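Local coordinates for protein ribonucleoside-diphosphate reductase subunit beta (Bacillus halodurans C-125, PDB 2RCC) that probably supplies deoxyribonucleotides for DNA synthesis, as the iron-binding small subunit of a class I ribonucleotide reductase, at residues E164-V167 with K173-L176. Residues are numbered along the deposited sequence; the frame is centred on the assembly and turned at random.
Sequences EKFV and KTFL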
loop_
_atom_site.group_PDB
_atom_site.type_symbol
_atom_site.label_atom_id
_atom_site.label_comp_id
_atom_site.label_asym_id
_atom_site.label_seq_id
_atom_site.Cartn_x
_atom_site.Cartn_y
_atom_site.Cartn_z
ATOM N N GLU A 164 -20.971 6.329 4.874
ATOM C CA GLU A 164 -21.298 6.458 6.309
ATOM C C GLU A 164 -22.214 5.360 6.853
ATOM O O GLU A 164 -22.195 5.071 8.048
ATOM C CB GLU A 164 -21.923 7.821 6.607
ATOM C CG GLU A 164 -20.891 8.915 6.783
ATOM C CD GLU A 164 -20.153 8.774 8.101
ATOM O OE1 GLU A 164 -20.803 8.444 9.125
ATOM O OE2 GLU A 164 -18.927 9.000 8.119
ATOM N N LYS A 165 -23.023 4.772 5.975
ATOM C CA LYS A 165 -23.871 3.647 6.348
ATOM C C LYS A 165 -23.049 2.433 6.798
ATOM O O LYS A 165 -23.482 1.708 7.683
ATOM C CB LYS A 165 -24.904 3.349 5.239
ATOM C CG LYS A 165 -25.995 4.456 5.248
ATOM C CD LYS A 165 -27.049 4.332 4.179
ATOM C CE LYS A 165 -28.158 5.368 4.403
ATOM N NZ LYS A 165 -27.631 6.770 4.481
ATOM N N PHE A 166 -21.857 2.239 6.223
ATOM C CA PHE A 166 -20.958 1.188 6.653
ATOM C C PHE A 166 -20.337 1.529 8.026
ATOM O O PHE A 166 -20.289 0.657 8.903
ATOM C CB PHE A 166 -19.851 0.908 5.607
ATOM C CG PHE A 166 -18.835 -0.068 6.075
ATOM C CD1 PHE A 166 -19.089 -1.429 6.026
ATOM C CD2 PHE A 166 -17.623 0.361 6.599
ATOM C CE1 PHE A 166 -18.173 -2.347 6.482
ATOM C CE2 PHE A 166 -16.693 -0.573 7.071
ATOM C CZ PHE A 166 -16.965 -1.917 7.000
ATOM N N VAL A 167 -19.883 2.773 8.221
ATOM C CA VAL A 167 -19.241 3.131 9.507
ATOM C C VAL A 167 -20.241 3.029 10.656
ATOM O O VAL A 167 -19.869 2.589 11.738
ATOM C CB VAL A 167 -18.526 4.520 9.534
ATOM C CG1 VAL A 167 -17.623 4.705 8.317
ATOM C CG2 VAL A 167 -19.516 5.640 9.627
ATOM N N LYS A 173 -23.776 -6.565 4.154
ATOM C CA LYS A 173 -24.645 -5.788 3.287
ATOM C C LYS A 173 -24.098 -4.372 3.076
ATOM O O LYS A 173 -24.051 -3.915 1.958
ATOM C CB LYS A 173 -26.052 -5.729 3.885
ATOM C CG LYS A 173 -27.112 -5.091 3.002
ATOM C CD LYS A 173 -28.436 -4.998 3.764
ATOM C CE LYS A 173 -29.484 -4.228 2.980
ATOM N NZ LYS A 173 -29.786 -4.926 1.690
ATOM N N THR A 174 -23.722 -3.684 4.148
ATOM C CA THR A 174 -23.122 -2.335 4.037
ATOM C C THR A 174 -21.703 -2.394 3.405
ATOM O O THR A 174 -21.272 -1.447 2.736
ATOM C CB THR A 174 -23.123 -1.580 5.385
ATOM O OG1 THR A 174 -22.345 -2.300 6.372
ATOM C CG2 THR A 174 -24.553 -1.346 5.868
ATOM N N PHE A 175 -20.971 -3.490 3.600
ATOM C CA PHE A 175 -19.679 -3.676 2.946
ATOM C C PHE A 175 -19.857 -3.799 1.431
ATOM O O PHE A 175 -19.117 -3.187 0.650
ATOM C CB PHE A 175 -18.953 -4.900 3.475
ATOM C CG PHE A 175 -17.539 -4.976 3.024
ATOM C CD1 PHE A 175 -17.223 -5.606 1.836
ATOM C CD2 PHE A 175 -16.520 -4.390 3.768
ATOM C CE1 PHE A 175 -15.879 -5.673 1.381
ATOM C CE2 PHE A 175 -15.174 -4.450 3.316
ATOM C CZ PHE A 175 -14.879 -5.100 2.120
ATOM N N LEU A 176 -20.822 -4.601 1.015
ATOM C CA LEU A 176 -21.156 -4.764 -0.406
ATOM C C LEU A 176 -21.559 -3.415 -1.041
ATOM O O LEU A 176 -21.126 -3.102 -2.127
ATOM C CB LEU A 176 -22.285 -5.785 -0.576
ATOM C CG LEU A 176 -22.572 -6.302 -1.998
ATOM C CD1 LEU A 176 -21.463 -7.233 -2.431
ATOM C CD2 LEU A 176 -23.885 -7.056 -2.059
#
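Phe-166 lies against Thr-174 and Phe-175, and its side chain can be followed outward from one to the other. CB starts beside the backbone of the second helix, 4.0 Å from Thr-174 O. With CG anti to the backbone N (chi1 174°), the ring passes across the second helix past Thr-174 to Phe-175, its side chain at about a right angle to the threonine's. CD1 comes next: it meets Thr-174 OG1 at 3.4 Å, approaching obliquely, and sits 3.7 Å from Phe-175 N. Further out, CE1 reaches Phe-175 CD2 at 3.8 Å and also touches CB of that residue, while CZ lies slightly farther from the same CD2. The two phenylalanines point the same way, side by side, and form an offset edge-to-face pair in which the edge of Phe-175 is turned toward the face of Phe-166, the ring planes at 69°. Here the consecutive helices 150-168 and 172-187 of the all-helical ferritin-like fold meet across a very short connection, away from the residues that probably bind the iron. A compact residue suits position 174, where Phe-166 CA and Thr-174 CA stand 4.9 Å apart. Thr-174 CG2 rests 3.7 Å from Lys-165 O, while its OG1 is hydrogen-bonded to Asn-169 O and Thr-171 N, tying the turn to the start of the second helix. Large aromatic rings suit the buried side, where Ala-99 touches both phenylalanines and Tyr-102 adds another edge-to-face partner to Phe-166. Cutting Phe-166 back to an alanine is likely to leave the edge of Phe-175 without its aromatic partner and to open a gap beside Thr-174. Lys-165 suits the solvent-facing side, its backbone beside the threonine methyl and its long chain leading away from the second helix.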